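Local coordinates for cytoplasmic protein (Cryptococcus neoformans var. grubii serotype A, PDB 7LPO) that probably hydrolyses the beta-glucosidic bond of steryl glucosides, acting as a sterylglucosidase of glycoside hydrolase family 5, at residues A[284-287]-A[288-291]; A[470-473]-A[474-478]. One frame throughout, in Å; residues are numbered along the deposited sequence.

Contact 1: A[284-287]-A[288-291]; sequences VIPA and EQQL
Gln-289 reaches back across a tight turn to lay its amide against Ile-285 and the ring of Pro-286. Its CG stands anti to the backbone N (chi1 174°) and the chain stays extended beyond it, which carries the amide the full length of the side chain to the methyl CG2 of Ile-285. There OE1 of Gln-289 lies 3.5 Å from CG2 of Ile-285, the two side chains meeting at a slant. Closer to the backbone, CB of Gln-289 rests 4.0 Å from CG of Pro-286, so the proline ring flanks the aliphatic root of the glutamine. The other end of the amide turns forward along the chain: NE2 of Gln-289 donates to the carbonyl O of Leu-291 at 3.1 Å, almost straight and close to the amide plane, which fixes the rotation of the group.

The frame is a type I beta turn from Pro-286 to Gln-289. Gln-289 N donates to Pro-286 O at 3.1 Å, with a bent N-H, at 138°. Ala-287 and Glu-288 carry the turn angles, while the proline ring stiffens the chain just before them and offers an apolar side to the glutamine. Glu-288, bent at chi2, folds its carboxylate back over the turn and brings OE1 to 3.0 Å from CB of Pro-286.

On this surface loop the long glutamine thus combines van der Waals contact with a polar grip at its end, joining Ile-285 before the turn to the backbone of Leu-291 after it, and it also touches Thr-204 of another loop.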
ATOM      1  N   VAL A 284     -13.344  25.554   5.670  1.00 21.25           N
ATOM      2  CA  VAL A 284     -13.113  24.780   6.879  1.00 21.53           C
ATOM      3  C   VAL A 284     -12.483  23.439   6.541  1.00 19.88           C
ATOM      4  O   VAL A 284     -12.638  22.916   5.435  1.00 19.60           O
ATOM      5  CB  VAL A 284     -14.429  24.563   7.661  1.00 23.42           C
ATOM      6  CG1 VAL A 284     -15.025  25.890   8.095  1.00 25.10           C
ATOM      7  CG2 VAL A 284     -15.426  23.797   6.804  1.00 25.99           C
ATOM      8  N   ILE A 285     -11.759  22.891   7.511  1.00 20.70           N
ATOM      9  CA  ILE A 285     -11.368  21.487   7.508  1.00 23.61           C
ATOM     10  C   ILE A 285     -12.447  20.709   8.258  1.00 26.65           C
ATOM     11  O   ILE A 285     -12.706  21.015   9.431  1.00 28.99           O
ATOM     12  CB  ILE A 285     -10.001  21.284   8.168  1.00 26.24           C
ATOM     13  CG1 ILE A 285      -8.879  21.778   7.249  1.00 25.59           C
ATOM     14  CG2 ILE A 285      -9.798  19.807   8.515  1.00 28.72           C
ATOM     15  CD1 ILE A 285      -7.579  22.024   7.960  1.00 24.65           C
ATOM     16  N   PRO A 286     -13.074  19.711   7.647  1.00 29.36           N
ATOM     17  CA  PRO A 286     -14.147  18.995   8.346  1.00 29.04           C
ATOM     18  C   PRO A 286     -13.612  18.180   9.511  1.00 30.71           C
ATOM     19  O   PRO A 286     -12.502  17.644   9.469  1.00 30.31           O
ATOM     20  CB  PRO A 286     -14.744  18.093   7.262  1.00 29.67           C
ATOM     21  CG  PRO A 286     -13.654  17.912   6.254  1.00 29.91           C
ATOM     22  CD  PRO A 286     -12.788  19.152   6.312  1.00 29.78           C
ATOM     23  N   ALA A 287     -14.425  18.090  10.572  1.00 33.12           N
ATOM     24  CA  ALA A 287     -14.070  17.226  11.691  1.00 35.44           C
ATOM     25  C   ALA A 287     -13.939  15.774  11.255  1.00 39.22           C
ATOM     26  O   ALA A 287     -13.281  14.984  11.941  1.00 42.14           O
ATOM     27  CB  ALA A 287     -15.108  17.335  12.810  1.00 35.23           C
ATOM     28  N   GLU A 288     -14.544  15.417  10.124  1.00 48.41           N
ATOM     29  CA  GLU A 288     -14.513  14.045   9.637  1.00 51.04           C
ATOM     30  C   GLU A 288     -13.166  13.687   9.015  1.00 49.07           C
ATOM     31  O   GLU A 288     -12.797  12.505   8.996  1.00 48.33           O
ATOM     32  CB  GLU A 288     -15.648  13.840   8.628  1.00 56.02           C
ATOM     33  CG  GLU A 288     -17.061  14.107   9.179  1.00 60.87           C
ATOM     34  CD  GLU A 288     -17.312  15.572   9.544  1.00 63.79           C
ATOM     35  OE1 GLU A 288     -16.569  16.453   9.058  1.00 64.46           O
ATOM     36  OE2 GLU A 288     -18.245  15.845  10.328  1.00 64.78           O
ATOM     37  N   GLN A 289     -12.431  14.675   8.494  1.00 37.00           N
ATOM     38  CA  GLN A 289     -11.079  14.447   7.994  1.00 33.20           C
ATOM     39  C   GLN A 289     -10.246  13.878   9.133  1.00 34.98           C
ATOM     40  O   GLN A 289      -9.956  14.584  10.101  1.00 36.74           O
ATOM     41  CB  GLN A 289     -10.471  15.742   7.453  1.00 30.29           C
ATOM     42  CG  GLN A 289      -9.014  15.623   7.050  1.00 30.03           C
ATOM     43  CD  GLN A 289      -8.428  16.941   6.529  1.00 28.87           C
ATOM     44  OE1 GLN A 289      -9.066  17.677   5.773  1.00 26.90           O
ATOM     45  NE2 GLN A 289      -7.207  17.236   6.942  1.00 30.51           N
ATOM     46  N   GLN A 290      -9.864  12.605   9.050  1.00 54.22           N
ATOM     47  CA  GLN A 290      -9.302  11.942  10.221  1.00 59.04           C
ATOM     48  C   GLN A 290      -7.823  12.243  10.431  1.00 54.83           C
ATOM     49  O   GLN A 290      -7.325  12.059  11.548  1.00 55.89           O
ATOM     50  CB  GLN A 290      -9.510  10.427  10.115  1.00 67.13           C
ATOM     51  CG  GLN A 290      -9.913   9.741  11.431  1.00 73.62           C
ATOM     52  CD  GLN A 290     -11.026  10.464  12.183  1.00 77.74           C
ATOM     53  OE1 GLN A 290     -12.136  10.629  11.672  1.00 79.69           O
ATOM     54  NE2 GLN A 290     -10.727  10.902  13.404  1.00 77.74           N
ATOM     55  N   LEU A 291      -7.116  12.714   9.405  1.00 33.23           N
ATOM     56  CA  LEU A 291      -5.691  12.997   9.504  1.00 29.41           C
ATOM     57  C   LEU A 291      -5.465  14.506   9.549  1.00 29.22           C
ATOM     58  O   LEU A 291      -5.551  15.194   8.526  1.00 29.68           O
ATOM     59  CB  LEU A 291      -4.933  12.371   8.342  1.00 27.60           C
ATOM     60  CG  LEU A 291      -3.417  12.534   8.430  1.00 27.65           C
ATOM     61  CD1 LEU A 291      -2.929  12.248   9.833  1.00 26.33           C
ATOM     62  CD2 LEU A 291      -2.722  11.639   7.416  1.00 29.58           C
TER

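Contact 2: A[470-473]-A[474-478]; sequences DAIG and VIRKK
From Asp-470 to Arg-476 the backbone makes little more than one helical turn, in which Val-474 N, Ile-475 N and Arg-476 N donate to the carbonyl oxygens of Asp-470, Ala-471 and Ile-472 respectively. The bond from Val-474 N to Asp-470 O measures 3.1 Å. Asp-470 is the N-cap: a trans chi1 (174°) swings its carboxylate round to the N-H of Gly-473, and OD1 of Asp-470 accepts from Gly-473 N at 3.0 Å, met from above the carboxylate plane. A short acidic side chain suits this place, since it can satisfy a first-turn N-H and its negative charge probably interacts favourably with the partial positive charge at the helix start; its OD2 is bound by Tyr-479. Gly-473, bare of a side chain, leaves room for OD2 of Asp-470.

The other end closes with a Schellman motif. Lys-477, at positive phi, is the C-prime residue; Lys-478 N returns to Gly-473 O at 2.9 Å, and Lys-477 N bonds to Val-474 O.

Ile-472 and Arg-476, one turn apart, lie side by side and point the same way. The arginine is extended from CG to NE, and CG2 of Ile-472 sits over one guanidinium face, 4.1 Å from NE of Arg-476. Both side chains pack on Val-503 of helix 490-512, where Asp-507 forms a salt bridge with Arg-476 NH2.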
ATOM      1  N   ASP A 470     -12.072   1.397  17.400  1.00 22.13           N
ATOM      2  CA  ASP A 470     -12.548   0.838  16.140  1.00 22.79           C
ATOM      3  C   ASP A 470     -12.700   1.965  15.126  1.00 22.85           C
ATOM      4  O   ASP A 470     -13.774   2.553  14.977  1.00 23.26           O
ATOM      5  CB  ASP A 470     -13.863   0.104  16.360  1.00 25.65           C
ATOM      6  CG  ASP A 470     -14.482  -0.386  15.063  1.00 29.49           C
ATOM      7  OD1 ASP A 470     -13.796  -0.366  14.012  1.00 31.99           O
ATOM      8  OD2 ASP A 470     -15.658  -0.791  15.100  1.00 30.09           O
ATOM      9  N   ALA A 471     -11.619   2.236  14.386  1.00 23.03           N
ATOM     10  CA  ALA A 471     -11.595   3.399  13.501  1.00 25.03           C
ATOM     11  C   ALA A 471     -12.539   3.239  12.312  1.00 24.60           C
ATOM     12  O   ALA A 471     -13.136   4.221  11.850  1.00 25.12           O
ATOM     13  CB  ALA A 471     -10.167   3.654  13.008  1.00 28.51           C
ATOM     14  N   ILE A 472     -12.668   2.025  11.780  1.00 26.04           N
ATOM     15  CA  ILE A 472     -13.581   1.814  10.658  1.00 26.69           C
ATOM     16  C   ILE A 472     -15.028   2.014  11.102  1.00 27.27           C
ATOM     17  O   ILE A 472     -15.823   2.653  10.405  1.00 28.77           O
ATOM     18  CB  ILE A 472     -13.360   0.420  10.045  1.00 29.17           C
ATOM     19  CG1 ILE A 472     -12.068   0.428   9.225  1.00 32.22           C
ATOM     20  CG2 ILE A 472     -14.555   0.016   9.209  1.00 28.97           C
ATOM     21  CD1 ILE A 472     -11.822  -0.829   8.422  1.00 35.73           C
ATOM     22  N   GLY A 473     -15.396   1.477  12.263  1.00 27.19           N
ATOM     23  CA  GLY A 473     -16.751   1.667  12.748  1.00 27.04           C
ATOM     24  C   GLY A 473     -17.086   3.120  13.015  1.00 27.33           C
ATOM     25  O   GLY A 473     -18.226   3.543  12.816  1.00 27.30           O
ATOM     26  N   VAL A 474     -16.111   3.897  13.485  1.00 27.34           N
ATOM     27  CA  VAL A 474     -16.327   5.326  13.670  1.00 29.57           C
ATOM     28  C   VAL A 474     -16.534   6.000  12.320  1.00 31.00           C
ATOM     29  O   VAL A 474     -17.500   6.746  12.119  1.00 31.66           O
ATOM     30  CB  VAL A 474     -15.144   5.949  14.433  1.00 29.32           C
ATOM     31  CG1 VAL A 474     -15.075   7.450  14.170  1.00 29.64           C
ATOM     32  CG2 VAL A 474     -15.254   5.648  15.919  1.00 28.28           C
ATOM     33  N   ILE A 475     -15.622   5.750  11.379  1.00 38.86           N
ATOM     34  CA  ILE A 475     -15.717   6.348  10.049  1.00 38.49           C
ATOM     35  C   ILE A 475     -17.085   6.086   9.439  1.00 38.95           C
ATOM     36  O   ILE A 475     -17.637   6.932   8.728  1.00 42.15           O
ATOM     37  CB  ILE A 475     -14.602   5.800   9.143  1.00 37.73           C
ATOM     38  CG1 ILE A 475     -13.265   6.446   9.488  1.00 40.59           C
ATOM     39  CG2 ILE A 475     -14.958   6.012   7.691  1.00 36.62           C
ATOM     40  CD1 ILE A 475     -12.080   5.610   9.061  1.00 42.74           C
ATOM     41  N   ARG A 476     -17.642   4.904   9.694  1.00 32.00           N
ATOM     42  CA  ARG A 476     -18.888   4.472   9.084  1.00 34.06           C
ATOM     43  C   ARG A 476     -20.091   4.670   9.994  1.00 38.11           C
ATOM     44  O   ARG A 476     -21.121   4.020   9.791  1.00 37.04           O
ATOM     45  CB  ARG A 476     -18.770   3.009   8.660  1.00 33.79           C
ATOM     46  CG  ARG A 476     -17.757   2.833   7.537  1.00 33.44           C
ATOM     47  CD  ARG A 476     -17.780   1.451   6.926  1.00 31.88           C
ATOM     48  NE  ARG A 476     -16.682   1.318   5.972  1.00 31.63           N
ATOM     49  CZ  ARG A 476     -16.520   0.295   5.137  1.00 30.46           C
ATOM     50  NH1 ARG A 476     -17.395  -0.704   5.127  1.00 30.03           N
ATOM     51  NH2 ARG A 476     -15.478   0.273   4.314  1.00 29.26           N
ATOM     52  N   LYS A 477     -19.977   5.551  10.989  1.00 49.53           N
ATOM     53  CA  LYS A 477     -21.119   6.009  11.780  1.00 51.16           C
ATOM     54  C   LYS A 477     -21.886   4.842  12.394  1.00 52.23           C
ATOM     55  O   LYS A 477     -23.117   4.842  12.469  1.00 54.28           O
ATOM     56  CB  LYS A 477     -22.038   6.891  10.929  1.00 49.80           C
ATOM     57  CG  LYS A 477     -21.755   8.384  11.067  1.00 51.51           C
ATOM     58  CD  LYS A 477     -20.997   8.956   9.868  1.00 52.27           C
ATOM     59  CE  LYS A 477     -20.916  10.482   9.949  1.00 53.21           C
ATOM     60  NZ  LYS A 477     -20.623  11.130   8.637  1.00 54.14           N
ATOM     61  N   LYS A 478     -21.147   3.840  12.861  1.00 60.32           N
ATOM     62  CA  LYS A 478     -21.724   2.726  13.599  1.00 61.21           C
ATOM     63  C   LYS A 478     -21.859   3.010  15.085  1.00 60.68           C
ATOM     64  O   LYS A 478     -22.542   2.256  15.788  1.00 60.19           O
ATOM     65  CB  LYS A 478     -20.869   1.469  13.418  1.00 64.79           C
ATOM     66  CG  LYS A 478     -20.456   1.201  11.971  1.00 69.63           C
ATOM     67  CD  LYS A 478     -21.636   1.321  11.008  1.00 72.81           C
ATOM     68  CE  LYS A 478     -22.842   0.529  11.498  1.00 74.88           C
ATOM     69  NZ  LYS A 478     -24.100   0.966  10.821  1.00 76.12           N
TER

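How the contacts relate
Along the chain contact 1 comes first, in the loop between strands 263-267 and 294-295, and it is complete long before contact 2 begins. The two therefore follow in series, neither nesting nor crossing. Each closes only a local piece of backbone: contact 1 a surface turn beside the loop carrying Thr-201 and Thr-204, contact 2 the short helix 471-475 that follows strand 467-469 and lies against helix 490-512. Their centres are about 15 Å apart and their nearest atoms about 5 Å apart, without touching. Both lie on the same side of the chain's centre, where the loop between strands 263-267 and 294-295 and the short helix 471-475 come near each other.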